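Local coordinates for galactose mutarotase-like protein (Clostridium acetobutylicum, PDB 3OS7) that probably binds carbohydrate and may interconvert the anomers of aldose sugars, at residues Trp211-Gly221 and Ile306-Leu314. Sequence-based numbering, arbitrary orientation.
Sequences WKQDSRNLPTG and IINSPNVKL. With EDO (1,2-ethanediol), chain G.
Pro219 is the knob of this contact: its ring fills the hollow lined by the Ile306 and Ile307 side chains, Asn308 CB and the Ile307 carbonyl of the type II turn from Ile306 to Ser309. CG sits 3.1 Å from Ile307 O, a tight fit against the peptide, while CD lies 3.7 Å from Ile307 CG2 and also meets CB of Asn308. The two branches of Ile307 spread over the hairpin, one toward Pro219 and one toward Gln213. CG2, anti to the backbone N, faces the proline, whereas CG1 (chi1 -64°) swings CD1 across the Gln213 amide, 3.4 Å from NE2. That amide is held by a nearly straight bond from NE2 to Asn217 O, which bridges the loop between the two hairpin arms. On the flank, Ile306 reaches out with CG1 anti to its backbone N (chi1 -162°) and sets CD1 against the six-membered part of the Trp211 indole, 3.6 Å from CE3, the two side chains crossing at about a right angle. Leu314 CD1 touches the same ring at CZ3. At Asn308, Leu218 CD2 packs against the amide carbon. No direct hydrogen bond joins the segments; instead a water donates to Pro219 O and accepts from Asn308 ND2. An ethanediol, probably from the crystallisation liquor, lies near Gly221 and accepts from Lys313 N. The contact thus seats the loop between strand 297-303 and helix 316-319 against the hairpin ending strand 201-213. Leu248 of strand 246-256 touches Trp211, Gln213 and Ile306; in strand 82-90, Asp84 N donates to Asn308 OD1.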
loop_
_atom_site.group_PDB
_atom_site.type_symbol
_atom_site.label_atom_id
_atom_site.label_comp_id
_atom_site.label_asym_id
_atom_site.label_seq_id
_atom_site.Cartn_x
_atom_site.Cartn_y
_atom_site.Cartn_z
ATOM N N TRP A 211 6.290 -15.462 -8.719
ATOM C CA TRP A 211 5.159 -16.399 -8.555
ATOM C C TRP A 211 4.255 -16.269 -9.771
ATOM O O TRP A 211 3.717 -15.182 -10.059
ATOM C CB TRP A 211 4.410 -16.107 -7.255
ATOM C CG TRP A 211 5.268 -16.380 -6.077
ATOM C CD1 TRP A 211 6.265 -15.570 -5.577
ATOM C CD2 TRP A 211 5.269 -17.554 -5.271
ATOM N NE1 TRP A 211 6.871 -16.165 -4.506
ATOM C CE2 TRP A 211 6.287 -17.384 -4.287
ATOM C CE3 TRP A 211 4.508 -18.738 -5.265
ATOM C CZ2 TRP A 211 6.562 -18.336 -3.333
ATOM C CZ3 TRP A 211 4.781 -19.703 -4.270
ATOM C CH2 TRP A 211 5.797 -19.490 -3.329
ATOM N N LYS A 212 4.144 -17.362 -10.521
ATOM C CA LYS A 212 3.337 -17.382 -11.719
ATOM C C LYS A 212 1.863 -17.214 -11.374
ATOM O O LYS A 212 1.371 -17.779 -10.394
ATOM C CB LYS A 212 3.539 -18.715 -12.447
ATOM C CG LYS A 212 2.882 -18.841 -13.833
ATOM C CD LYS A 212 3.274 -20.194 -14.495
ATOM C CE LYS A 212 2.419 -20.508 -15.743
ATOM N NZ LYS A 212 2.999 -21.585 -16.603
ATOM N N GLN A 213 1.172 -16.470 -12.219
ATOM C CA GLN A 213 -0.276 -16.339 -12.157
ATOM C C GLN A 213 -0.970 -16.963 -13.384
ATOM O O GLN A 213 -0.414 -16.974 -14.478
ATOM C CB GLN A 213 -0.652 -14.863 -12.029
ATOM C CG GLN A 213 -0.292 -14.281 -10.646
ATOM C CD GLN A 213 -0.423 -12.792 -10.597
ATOM O OE1 GLN A 213 0.542 -12.081 -10.844
ATOM N NE2 GLN A 213 -1.649 -12.299 -10.323
ATOM N N ASP A 214 -2.183 -17.478 -13.168
ATOM C CA ASP A 214 -2.999 -18.083 -14.223
ATOM C C ASP A 214 -3.832 -17.012 -14.933
ATOM O O ASP A 214 -3.656 -15.819 -14.696
ATOM C CB ASP A 214 -3.848 -19.277 -13.691
ATOM C CG ASP A 214 -4.973 -18.881 -12.705
ATOM O OD1 ASP A 214 -5.323 -17.689 -12.575
ATOM O OD2 ASP A 214 -5.523 -19.809 -12.044
ATOM N N SER A 215 -4.743 -17.439 -15.795
ATOM C CA SER A 215 -5.478 -16.481 -16.622
ATOM C C SER A 215 -6.532 -15.699 -15.817
ATOM O O SER A 215 -7.030 -14.694 -16.306
ATOM C CB SER A 215 -6.139 -17.216 -17.783
ATOM O OG SER A 215 -7.117 -18.090 -17.274
ATOM N N ARG A 216 -6.843 -16.141 -14.585
ATOM C CA ARG A 216 -7.696 -15.358 -13.671
ATOM C C ARG A 216 -6.895 -14.520 -12.675
ATOM O O ARG A 216 -7.433 -13.944 -11.740
ATOM C CB ARG A 216 -8.654 -16.302 -12.951
ATOM C CG ARG A 216 -9.685 -16.910 -13.883
ATOM C CD ARG A 216 -10.530 -17.946 -13.199
ATOM N NE ARG A 216 -11.256 -17.354 -12.085
ATOM C CZ ARG A 216 -11.597 -17.983 -10.965
ATOM N NH1 ARG A 216 -11.282 -19.259 -10.756
ATOM N NH2 ARG A 216 -12.272 -17.322 -10.036
ATOM N N ASN A 217 -5.590 -14.428 -12.904
ATOM C CA ASN A 217 -4.665 -13.723 -12.036
ATOM C C ASN A 217 -4.498 -14.294 -10.629
ATOM O O ASN A 217 -4.024 -13.601 -9.749
ATOM C CB ASN A 217 -4.945 -12.207 -12.019
ATOM C CG ASN A 217 -4.585 -11.541 -13.346
ATOM O OD1 ASN A 217 -3.729 -12.022 -14.073
ATOM N ND2 ASN A 217 -5.230 -10.444 -13.652
ATOM N N LEU A 218 -4.821 -15.574 -10.469
ATOM C CA LEU A 218 -4.615 -16.331 -9.228
ATOM C C LEU A 218 -3.277 -17.071 -9.336
ATOM O O LEU A 218 -2.919 -17.545 -10.411
ATOM C CB LEU A 218 -5.750 -17.330 -9.019
ATOM C CG LEU A 218 -7.143 -16.695 -8.969
ATOM C CD1 LEU A 218 -8.256 -17.765 -9.138
ATOM C CD2 LEU A 218 -7.292 -15.925 -7.708
ATOM N N PRO A 219 -2.533 -17.164 -8.226
ATOM C CA PRO A 219 -1.270 -17.906 -8.312
ATOM C C PRO A 219 -1.473 -19.349 -8.624
ATOM O O PRO A 219 -2.425 -19.985 -8.122
ATOM C CB PRO A 219 -0.668 -17.783 -6.908
ATOM C CG PRO A 219 -1.452 -16.719 -6.228
ATOM C CD PRO A 219 -2.775 -16.629 -6.878
ATOM N N THR A 220 -0.564 -19.898 -9.427
ATOM C CA THR A 220 -0.561 -21.341 -9.658
ATOM C C THR A 220 0.024 -22.092 -8.492
ATOM O O THR A 220 -0.189 -23.299 -8.360
ATOM C CB THR A 220 0.214 -21.726 -10.918
ATOM O OG1 THR A 220 1.607 -21.489 -10.710
ATOM C CG2 THR A 220 -0.262 -20.927 -12.100
ATOM N N GLY A 221 0.798 -21.393 -7.673
ATOM C CA GLY A 221 1.542 -22.033 -6.588
ATOM C C GLY A 221 2.990 -22.331 -6.930
ATOM O O GLY A 221 3.761 -22.703 -6.050
ATOM N N ILE A 306 0.604 -14.013 0.037
ATOM C CA ILE A 306 0.444 -14.219 -1.371
ATOM C C ILE A 306 -0.999 -13.888 -1.795
ATOM O O ILE A 306 -1.941 -13.922 -0.987
ATOM C CB ILE A 306 0.855 -15.673 -1.757
ATOM C CG1 ILE A 306 1.116 -15.788 -3.248
ATOM C CG2 ILE A 306 -0.185 -16.722 -1.278
ATOM C CD1 ILE A 306 1.760 -17.113 -3.612
ATOM N N ILE A 307 -1.166 -13.556 -3.063
ATOM C CA ILE A 307 -2.490 -13.415 -3.640
ATOM C C ILE A 307 -3.277 -14.706 -3.370
ATOM O O ILE A 307 -2.723 -15.797 -3.502
ATOM C CB ILE A 307 -2.423 -13.193 -5.156
ATOM C CG1 ILE A 307 -1.723 -11.877 -5.482
ATOM C CG2 ILE A 307 -3.863 -13.215 -5.772
ATOM C CD1 ILE A 307 -1.618 -11.595 -7.004
ATOM N N ASN A 308 -4.543 -14.570 -2.974
ATOM C CA ASN A 308 -5.450 -15.720 -2.737
ATOM C C ASN A 308 -4.948 -16.622 -1.591
ATOM O O ASN A 308 -5.218 -17.790 -1.606
ATOM C CB ASN A 308 -5.609 -16.519 -4.042
ATOM C CG ASN A 308 -6.789 -17.519 -4.026
ATOM O OD1 ASN A 308 -7.841 -17.268 -3.447
ATOM N ND2 ASN A 308 -6.617 -18.629 -4.736
ATOM N N SER A 309 -4.202 -16.059 -0.634
ATOM C CA SER A 309 -3.520 -16.837 0.411
ATOM C C SER A 309 -4.424 -17.812 1.205
ATOM O O SER A 309 -3.976 -18.897 1.537
ATOM C CB SER A 309 -2.778 -15.930 1.408
ATOM O OG SER A 309 -3.650 -15.163 2.227
ATOM N N PRO A 310 -5.684 -17.454 1.497
ATOM C CA PRO A 310 -6.508 -18.417 2.221
ATOM C C PRO A 310 -6.785 -19.719 1.468
ATOM O O PRO A 310 -7.161 -20.710 2.086
ATOM C CB PRO A 310 -7.818 -17.648 2.441
ATOM C CG PRO A 310 -7.471 -16.257 2.274
ATOM C CD PRO A 310 -6.424 -16.215 1.254
ATOM N N ASN A 311 -6.600 -19.726 0.148
ATOM C CA ASN A 311 -6.927 -20.892 -0.668
ATOM C C ASN A 311 -5.748 -21.677 -1.252
ATOM O O ASN A 311 -5.978 -22.681 -1.905
ATOM C CB ASN A 311 -7.828 -20.448 -1.839
ATOM C CG ASN A 311 -9.245 -20.109 -1.404
ATOM O OD1 ASN A 311 -9.877 -20.875 -0.643
ATOM N ND2 ASN A 311 -9.778 -18.990 -1.922
ATOM N N VAL A 312 -4.509 -21.206 -1.086
ATOM C CA VAL A 312 -3.366 -21.839 -1.756
ATOM C C VAL A 312 -2.960 -23.106 -0.979
ATOM O O VAL A 312 -3.208 -23.227 0.217
ATOM C CB VAL A 312 -2.147 -20.896 -1.907
ATOM C CG1 VAL A 312 -2.465 -19.695 -2.830
ATOM C CG2 VAL A 312 -1.648 -20.389 -0.526
ATOM N N LYS A 313 -2.370 -24.055 -1.684
ATOM C CA LYS A 313 -1.952 -25.347 -1.089
ATOM C C LYS A 313 -0.507 -25.234 -0.737
ATOM O O LYS A 313 0.346 -25.913 -1.305
ATOM C CB LYS A 313 -2.165 -26.485 -2.065
ATOM C CG LYS A 313 -3.585 -26.691 -2.410
ATOM C CD LYS A 313 -3.764 -27.845 -3.335
ATOM C CE LYS A 313 -5.194 -28.013 -3.619
ATOM N NZ LYS A 313 -5.432 -29.108 -4.537
ATOM N N LEU A 314 -0.243 -24.318 0.172
ATOM C CA LEU A 314 1.070 -24.043 0.697
ATOM C C LEU A 314 0.926 -23.897 2.194
ATOM O O LEU A 314 -0.132 -23.494 2.683
ATOM C CB LEU A 314 1.590 -22.721 0.173
ATOM C CG LEU A 314 1.799 -22.578 -1.343
ATOM C CD1 LEU A 314 2.029 -21.118 -1.691
ATOM C CD2 LEU A 314 2.963 -23.453 -1.808
HETATM C C1 EDO G . -2.973 -23.627 -5.993
HETATM O O1 EDO G . -3.737 -24.770 -6.390
HETATM C C2 EDO G . -2.184 -24.185 -4.837
HETATM O O2 EDO G . -1.277 -23.240 -4.307
HETATM O O HOH W 1 -4.392 -19.716 -6.246
#